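Local coordinates for protein 2-oxoglutarate dehydrogenase E3 component (Thermus thermophilus, PDB 2YQU) that probably catalyses the NAD-dependent reoxidation of protein-bound dihydrolipoamide, using one FAD per subunit, as the E3 component of 2-oxoacid dehydrogenase complexes, at residues A21-K26 / M324-G329; S314-A319 / V331-I336; I346-Y351 / G399-G404. One frame throughout, in Å; residues are numbered along the deposited sequence.

In the fold
The three contacts run from the periphery of the FAD-binding part of the chain to the interior of the dimerisation domain. Contacts 1 and 2 share helix 310-326: contact 1 joins its C-terminal end to the turn that follows helix 11-22 at the surface, whereas contact 2, partly buried, sets an earlier part of the same helix against the loop leading to strand 338-340. Contact 3 is a buried strand pair, and Gln334 of contact 2 packs on its Tyr351. The chemistry changes accordingly. Contact 1 has apolar touches and a leucine methyl over a guanidinium, without a hydrogen bond; contact 2 adds one phenol-carboxylate bond to a valine methyl packed on the helix; contact 3 rests on backbone hydrogen bonds supplemented by a histidine.

Contact 1 of 3, residues A21-K26 / M324-G329; sequences AQLGMK and MVRGFG
Val325 meets Met25 through one methyl: CG2 lies 3.6 Å from Met25 SD and 3.7 Å from Met25 CG. The two side chains run alongside one another, pointing opposite ways, so the thioether lies beside the valine. Val325 CG2 is anti to the carbonyl carbon, while CG1 takes the place anti to the backbone N (chi1 175°), and the same CG2 also approaches Leu23 CB at 4.1 Å. Beyond the sulfur the methionine bends at chi3 (83°), which brings Met25 CE to 4.3 Å from Met324 SD.

Leu23 has a second partner in Arg326, whose extended chain it crosses at about a right angle. Its CD2 methyl sits over one face of the guanidinium, off-centre toward the rim and 3.5 Å from Arg326 NH2, an apolar cover for a flat cation. The reversal that places Leu23 and Met25 is a Schellman motif, with Gly24 at positive phi and its N bonded to Ala21 O.

Leu23 also rests on Val321 and Glu322 of helix 310-326, while Met25 and Met324 both reach Leu4 and Tyr132. The contact thus joins the turn that follows helix 11-22 to the C-terminal end of helix 310-326, beside strand 2-7 of the parallel FAD-domain sheet.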
loop_
_atom_site.group_PDB
_atom_site.type_symbol
_atom_site.label_atom_id
_atom_site.label_comp_id
_atom_site.label_asym_id
_atom_site.label_seq_id
_atom_site.Cartn_x
_atom_site.Cartn_y
_atom_site.Cartn_z
ATOM N N ALA A 21 30.876 -1.565 4.177
ATOM C CA ALA A 21 31.507 -2.651 3.428
ATOM C C ALA A 21 31.362 -2.432 1.924
ATOM O O ALA A 21 32.318 -2.620 1.178
ATOM C CB ALA A 21 30.921 -3.997 3.827
ATOM N N GLN A 22 30.172 -2.031 1.481
ATOM C CA GLN A 22 29.926 -1.738 0.070
ATOM C C GLN A 22 30.814 -0.608 -0.447
ATOM O O GLN A 22 31.169 -0.582 -1.624
ATOM C CB GLN A 22 28.453 -1.386 -0.163
ATOM C CG GLN A 22 27.513 -2.561 -0.003
ATOM C CD GLN A 22 26.052 -2.198 -0.257
ATOM O OE1 GLN A 22 25.704 -1.016 -0.361
ATOM N NE2 GLN A 22 25.202 -3.215 -0.360
ATOM N N LEU A 23 31.173 0.317 0.436
ATOM C CA LEU A 23 32.022 1.453 0.075
ATOM C C LEU A 23 33.508 1.100 0.114
ATOM O O LEU A 23 34.348 1.906 -0.278
ATOM C CB LEU A 23 31.736 2.640 1.001
ATOM C CG LEU A 23 30.331 3.230 0.825
ATOM C CD1 LEU A 23 29.965 4.111 2.009
ATOM C CD2 LEU A 23 30.224 3.997 -0.479
ATOM N N GLY A 24 33.819 -0.105 0.583
ATOM C CA GLY A 24 35.175 -0.623 0.588
ATOM C C GLY A 24 35.888 -0.541 1.921
ATOM O O GLY A 24 37.093 -0.756 1.988
ATOM N N MET A 25 35.153 -0.222 2.980
ATOM C CA MET A 25 35.721 -0.127 4.321
ATOM C C MET A 25 35.892 -1.512 4.945
ATOM O O MET A 25 35.109 -2.431 4.680
ATOM C CB MET A 25 34.814 0.723 5.229
ATOM C CG MET A 25 34.597 2.158 4.757
ATOM S SD MET A 25 33.696 3.138 5.981
ATOM C CE MET A 25 35.056 3.595 7.034
ATOM N N LYS A 26 36.919 -1.649 5.779
ATOM C CA LYS A 26 37.089 -2.831 6.613
ATOM C C LYS A 26 36.353 -2.541 7.900
ATOM O O LYS A 26 36.713 -1.616 8.618
ATOM C CB LYS A 26 38.567 -3.094 6.908
ATOM C CG LYS A 26 38.811 -4.274 7.823
ATOM C CD LYS A 26 40.297 -4.463 8.123
ATOM C CE LYS A 26 40.545 -5.688 8.999
ATOM N NZ LYS A 26 41.852 -5.584 9.748
ATOM N N MET A 324 31.909 9.551 5.893
ATOM C CA MET A 324 33.243 9.057 6.235
ATOM C C MET A 324 34.097 8.875 4.975
ATOM O O MET A 324 35.239 9.315 4.924
ATOM C CB MET A 324 33.155 7.712 6.969
ATOM C CG MET A 324 32.618 7.791 8.373
ATOM S SD MET A 324 32.229 6.163 9.001
ATOM C CE MET A 324 31.132 6.569 10.350
ATOM N N VAL A 325 33.531 8.229 3.964
ATOM C CA VAL A 325 34.295 7.832 2.774
ATOM C C VAL A 325 34.373 8.951 1.726
ATOM O O VAL A 325 35.432 9.181 1.143
ATOM C CB VAL A 325 33.709 6.542 2.158
ATOM C CG1 VAL A 325 34.407 6.177 0.833
ATOM C CG2 VAL A 325 33.807 5.388 3.154
ATOM N N ARG A 326 33.258 9.645 1.494
ATOM C CA ARG A 326 33.152 10.605 0.388
ATOM C C ARG A 326 33.165 12.077 0.813
ATOM O O ARG A 326 33.347 12.962 -0.024
ATOM C CB ARG A 326 31.880 10.337 -0.418
ATOM C CG ARG A 326 31.783 8.953 -1.028
ATOM C CD ARG A 326 30.373 8.593 -1.473
ATOM N NE ARG A 326 30.323 7.367 -2.266
ATOM C CZ ARG A 326 29.195 6.801 -2.695
ATOM N NH1 ARG A 326 28.011 7.348 -2.423
ATOM N NH2 ARG A 326 29.248 5.686 -3.408
ATOM N N GLY A 327 32.942 12.339 2.095
ATOM C CA GLY A 327 32.955 13.692 2.629
ATOM C C GLY A 327 31.635 14.427 2.465
ATOM O O GLY A 327 31.556 15.623 2.746
ATOM N N PHE A 328 30.608 13.704 2.016
ATOM C CA PHE A 328 29.265 14.249 1.828
ATOM C C PHE A 328 28.219 13.193 2.217
ATOM O O PHE A 328 28.350 12.009 1.897
ATOM C CB PHE A 328 29.045 14.678 0.368
ATOM C CG PHE A 328 29.989 15.761 -0.111
ATOM C CD1 PHE A 328 31.226 15.434 -0.660
ATOM C CD2 PHE A 328 29.628 17.104 -0.039
ATOM C CE1 PHE A 328 32.092 16.425 -1.119
ATOM C CE2 PHE A 328 30.493 18.102 -0.491
ATOM C CZ PHE A 328 31.722 17.762 -1.034
ATOM N N GLY A 329 27.197 13.630 2.938
ATOM C CA GLY A 329 26.065 12.784 3.277
ATOM C C GLY A 329 24.881 13.651 3.657
ATOM O O GLY A 329 25.028 14.857 3.891
#

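Contact 2 of 3, residues S314-A319 / V331-I336; sequences SEEGIA and VDYQAI. With CO3 (carbonate ion), chain C.
Val331 approaches one side of the helical segment 314-319, its CA 6.4 Å from that of Glu316. The helix keeps its regular bonds, including Ala319 N to Glu315 O, whereas 331-336, which tightens into a 3-10 turn at 333-335, belongs to the loop that leads from helix 310-326 to strand 338-340 of the dimerisation domain.

The CG2 methyl of Val331 enters between successive turns of the helix: it lies 3.6 Å from Glu315 O and 3.7 Å from Ala319 CB. Its other methyl, CG1, stands over the centre of the Tyr333 ring, 3.7 Å above the plane. Tyr333 OH donates to Glu316 OE2 (2.6 Å), which accepts through its anti lone pair and lies at the ring edge, in its plane. Carboxylate and ring are turned 77° apart, and the glutamate arrives by a chain extended beyond CG (chi2 178°).

The Glu316 side chain lies about 7 Å from the bound FAD. Arg305 pairs with the same OE2 and also bonds Tyr333 OH, while OE1 takes Lys312 and the amide of Gly301. So many donors around a buried carboxylate would be expected to stabilise its negative charge, and the phenol is held by both acid and arginine.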
loop_
_atom_site.group_PDB
_atom_site.type_symbol
_atom_site.label_atom_id
_atom_site.label_comp_id
_atom_site.label_asym_id
_atom_site.label_seq_id
_atom_site.Cartn_x
_atom_site.Cartn_y
_atom_site.Cartn_z
ATOM N N SER A 314 18.602 3.758 10.291
ATOM C CA SER A 314 19.295 3.164 9.155
ATOM C C SER A 314 19.700 4.226 8.137
ATOM O O SER A 314 20.795 4.183 7.606
ATOM C CB SER A 314 18.443 2.070 8.501
ATOM O OG SER A 314 17.223 2.596 7.993
ATOM N N GLU A 315 18.826 5.191 7.872
ATOM C CA GLU A 315 19.167 6.251 6.932
ATOM C C GLU A 315 20.324 7.094 7.442
ATOM O O GLU A 315 21.150 7.552 6.657
ATOM C CB GLU A 315 17.953 7.129 6.625
ATOM C CG GLU A 315 16.893 6.421 5.789
ATOM C CD GLU A 315 17.267 6.275 4.325
ATOM O OE1 GLU A 315 18.462 6.113 4.014
ATOM O OE2 GLU A 315 16.353 6.311 3.474
ATOM N N GLU A 316 20.390 7.274 8.761
ATOM C CA GLU A 316 21.473 8.024 9.386
ATOM C C GLU A 316 22.767 7.221 9.311
ATOM O O GLU A 316 23.836 7.787 9.113
ATOM C CB GLU A 316 21.129 8.386 10.834
ATOM C CG GLU A 316 20.245 9.611 10.942
ATOM C CD GLU A 316 19.851 9.973 12.353
ATOM O OE1 GLU A 316 19.955 9.122 13.255
ATOM O OE2 GLU A 316 19.406 11.122 12.555
ATOM N N GLY A 317 22.656 5.905 9.448
ATOM C CA GLY A 317 23.787 5.007 9.294
ATOM C C GLY A 317 24.385 5.110 7.895
ATOM O O GLY A 317 25.605 5.217 7.746
ATOM N N ILE A 318 23.522 5.115 6.882
ATOM C CA ILE A 318 23.952 5.244 5.488
ATOM C C ILE A 318 24.676 6.577 5.278
ATOM O O ILE A 318 25.772 6.615 4.690
ATOM C CB ILE A 318 22.737 5.141 4.517
ATOM C CG1 ILE A 318 22.097 3.745 4.566
ATOM C CG2 ILE A 318 23.155 5.501 3.084
ATOM C CD1 ILE A 318 22.960 2.632 4.122
ATOM N N ALA A 319 24.066 7.663 5.752
ATOM C CA ALA A 319 24.610 9.013 5.568
ATOM C C ALA A 319 25.934 9.194 6.301
ATOM O O ALA A 319 26.830 9.877 5.806
ATOM C CB ALA A 319 23.608 10.063 6.045
ATOM N N VAL A 331 20.497 13.223 5.236
ATOM C CA VAL A 331 19.230 12.561 5.465
ATOM C C VAL A 331 18.124 13.578 5.249
ATOM O O VAL A 331 18.193 14.697 5.752
ATOM C CB VAL A 331 19.118 12.025 6.900
ATOM C CG1 VAL A 331 17.742 11.389 7.125
ATOM C CG2 VAL A 331 20.241 11.022 7.173
ATOM N N ASP A 332 17.108 13.185 4.497
ATOM C CA ASP A 332 15.946 14.030 4.323
ATOM C C ASP A 332 14.951 13.690 5.411
ATOM O O ASP A 332 14.131 12.796 5.236
ATOM C CB ASP A 332 15.320 13.823 2.950
ATOM C CG ASP A 332 14.214 14.806 2.677
ATOM O OD1 ASP A 332 13.856 15.577 3.601
ATOM O OD2 ASP A 332 13.651 14.887 1.569
ATOM N N TYR A 333 15.028 14.403 6.532
ATOM C CA TYR A 333 14.140 14.136 7.675
ATOM C C TYR A 333 12.665 14.382 7.347
ATOM O O TYR A 333 11.789 13.744 7.925
ATOM C CB TYR A 333 14.585 14.941 8.904
ATOM C CG TYR A 333 15.917 14.448 9.419
ATOM C CD1 TYR A 333 16.002 13.264 10.143
ATOM C CD2 TYR A 333 17.091 15.128 9.132
ATOM C CE1 TYR A 333 17.224 12.781 10.582
ATOM C CE2 TYR A 333 18.325 14.648 9.577
ATOM C CZ TYR A 333 18.375 13.476 10.294
ATOM O OH TYR A 333 19.589 12.989 10.740
ATOM N N GLN A 334 12.400 15.275 6.400
ATOM C CA GLN A 334 11.020 15.594 5.993
ATOM C C GLN A 334 10.327 14.500 5.171
ATOM O O GLN A 334 9.108 14.555 4.955
ATOM C CB GLN A 334 11.007 16.894 5.188
ATOM C CG GLN A 334 11.511 18.082 5.962
ATOM C CD GLN A 334 10.828 18.209 7.298
ATOM O OE1 GLN A 334 9.619 18.453 7.358
ATOM N NE2 GLN A 334 11.584 18.015 8.376
ATOM N N ALA A 335 11.093 13.519 4.707
ATOM C CA ALA A 335 10.545 12.421 3.916
ATOM C C ALA A 335 10.452 11.116 4.704
ATOM O O ALA A 335 10.157 10.075 4.131
ATOM C CB ALA A 335 11.378 12.224 2.659
ATOM N N ILE A 336 10.730 11.175 6.012
ATOM C CA ILE A 336 10.698 9.991 6.868
ATOM C C ILE A 336 9.308 9.828 7.472
ATOM O O ILE A 336 8.899 10.650 8.300
ATOM C CB ILE A 336 11.752 10.115 8.000
ATOM C CG1 ILE A 336 13.154 10.031 7.399
ATOM C CG2 ILE A 336 11.543 9.032 9.059
ATOM C CD1 ILE A 336 14.291 10.214 8.426
HETATM C C CO3 C . 15.738 -0.480 8.191
HETATM O O1 CO3 C . 16.381 -1.549 7.790
HETATM O O2 CO3 C . 15.398 -0.362 9.438
HETATM O O3 CO3 C . 15.428 0.485 7.366
#

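Contact 3 of 3, residues I346-Y351 / G399-G404; sequences IAAVGY and GVHGIG
The imidazole of His401 adds a side-chain bond, to Tyr351 O, to the backbone ladder of strands 346-350 and 399-404. From its CB, 4.0 Å from Ala347 O, the histidine turns its ring back along its partner strand, with CG anti to the carbonyl carbon (chi1 -51°). His401 ND1 comes next, 4.2 Å from Ala348 CB, which approaches the ring obliquely, and it shares a water with Ala347 O. This water donates to the carbonyl, so that Ala347 O receives it as well as the amide of Gly402. Beyond ND1, His401 CE1 comes to 3.3 Å from Tyr351 O. On the other branch CD2 passes Val349 O. At the tip, His401 NE2 gives its hydrogen to Tyr351 O at 2.7 Å. The carbonyl oxygen is close to the imidazole plane, yet NE2 stands 45° out of the carbonyl plane, away from a lone pair, and the N-H...O angle is 142°.

The ring lies on the face that carries Ile346, Ala348 and Ile403 in the antiparallel five-stranded sheet of the dimerisation domain, where 345-350 and 397-404 are adjacent strands. Ala347 pairs with Gly402 and Val349 with Val400 as hydrogen-bonded pairs; Val349 N reaches Val400 O at 2.9 Å.

On the face that carries Ala347, Val349 and Val400, Val349 CG1 settles 3.8 Å from Val400 CB, and helix 407-419 packs over it. On the imidazole's own face the isoleucines lie side by side, CG1 of Ile346 to CG1 of Ile403 at 4.0 Å, and helix 208-221 covers Ile346 and His401. Beyond Val349, Gly350 and Gly399 form a non-hydrogen-bonded pair, and Tyr351 carries the pairing on to Leu398.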
loop_
_atom_site.group_PDB
_atom_site.type_symbol
_atom_site.label_atom_id
_atom_site.label_comp_id
_atom_site.label_asym_id
_atom_site.label_seq_id
_atom_site.Cartn_x
_atom_site.Cartn_y
_atom_site.Cartn_z
ATOM N N ILE A 346 -2.168 4.613 11.302
ATOM C CA ILE A 346 -2.101 6.034 11.595
ATOM C C ILE A 346 -0.725 6.464 11.119
ATOM O O ILE A 346 0.262 5.785 11.404
ATOM C CB ILE A 346 -2.270 6.255 13.116
ATOM C CG1 ILE A 346 -3.532 5.534 13.633
ATOM C CG2 ILE A 346 -2.316 7.717 13.448
ATOM C CD1 ILE A 346 -3.623 5.429 15.120
ATOM N N ALA A 347 -0.625 7.564 10.392
ATOM C CA ALA A 347 0.687 7.967 9.874
ATOM C C ALA A 347 0.890 9.468 9.684
ATOM O O ALA A 347 -0.055 10.236 9.558
ATOM C CB ALA A 347 0.988 7.228 8.586
ATOM N N ALA A 348 2.161 9.852 9.661
ATOM C CA ALA A 348 2.585 11.223 9.429
ATOM C C ALA A 348 3.888 11.236 8.653
ATOM O O ALA A 348 4.774 10.429 8.887
ATOM C CB ALA A 348 2.776 11.949 10.737
ATOM N N VAL A 349 3.997 12.168 7.729
ATOM C CA VAL A 349 5.256 12.431 7.061
ATOM C C VAL A 349 5.369 13.934 6.816
ATOM O O VAL A 349 4.371 14.618 6.552
ATOM C CB VAL A 349 5.427 11.588 5.760
ATOM C CG1 VAL A 349 4.404 11.960 4.726
ATOM C CG2 VAL A 349 6.837 11.725 5.203
ATOM N N GLY A 350 6.587 14.452 6.917
ATOM C CA GLY A 350 6.821 15.878 6.799
ATOM C C GLY A 350 6.229 16.611 7.987
ATOM O O GLY A 350 6.087 16.041 9.073
ATOM N N TYR A 351 5.868 17.874 7.781
ATOM C CA TYR A 351 5.430 18.738 8.869
ATOM C C TYR A 351 3.952 18.556 9.181
ATOM O O TYR A 351 3.137 18.361 8.276
ATOM C CB TYR A 351 5.693 20.209 8.519
ATOM C CG TYR A 351 7.158 20.604 8.556
ATOM C CD1 TYR A 351 7.765 21.214 7.461
ATOM C CD2 TYR A 351 7.929 20.373 9.691
ATOM C CE1 TYR A 351 9.106 21.580 7.499
ATOM C CE2 TYR A 351 9.264 20.730 9.739
ATOM C CZ TYR A 351 9.844 21.337 8.644
ATOM O OH TYR A 351 11.176 21.688 8.697
ATOM N N GLY A 399 3.646 18.313 4.044
ATOM C CA GLY A 399 3.375 17.160 4.882
ATOM C C GLY A 399 2.154 16.375 4.435
ATOM O O GLY A 399 1.283 16.912 3.770
ATOM N N VAL A 400 2.114 15.091 4.781
ATOM C CA VAL A 400 0.968 14.240 4.499
ATOM C C VAL A 400 0.656 13.412 5.743
ATOM O O VAL A 400 1.550 12.907 6.419
ATOM C CB VAL A 400 1.205 13.321 3.266
ATOM C CG1 VAL A 400 -0.079 12.563 2.900
ATOM C CG2 VAL A 400 1.710 14.138 2.076
ATOM N N HIS A 401 -0.623 13.314 6.068
ATOM C CA HIS A 401 -1.054 12.719 7.319
ATOM C C HIS A 401 -2.353 11.962 7.106
ATOM O O HIS A 401 -3.200 12.370 6.316
ATOM C CB HIS A 401 -1.294 13.801 8.369
ATOM C CG HIS A 401 -0.156 14.760 8.545
ATOM N ND1 HIS A 401 0.273 15.157 9.785
ATOM C CD2 HIS A 401 0.606 15.440 7.655
ATOM C CE1 HIS A 401 1.262 16.023 9.654
ATOM N NE2 HIS A 401 1.497 16.197 8.370
ATOM N N GLY A 402 -2.533 10.867 7.820
ATOM C CA GLY A 402 -3.745 10.113 7.641
ATOM C C GLY A 402 -4.027 9.111 8.715
ATOM O O GLY A 402 -3.190 8.811 9.562
ATOM N N ILE A 403 -5.251 8.620 8.669
ATOM C CA ILE A 403 -5.685 7.496 9.471
ATOM C C ILE A 403 -6.671 6.681 8.645
ATOM O O ILE A 403 -7.573 7.239 8.016
ATOM C CB ILE A 403 -6.304 7.965 10.805
ATOM C CG1 ILE A 403 -6.813 6.763 11.605
ATOM C CG2 ILE A 403 -7.412 9.006 10.580
ATOM C CD1 ILE A 403 -7.223 7.112 13.022
ATOM N N GLY A 404 -6.480 5.370 8.637
ATOM C CA GLY A 404 -7.333 4.475 7.877
ATOM C C GLY A 404 -6.655 3.164 7.567
ATOM O O GLY A 404 -5.473 2.975 7.843
HETATM O O HOH W 1 -0.252 12.601 11.339
#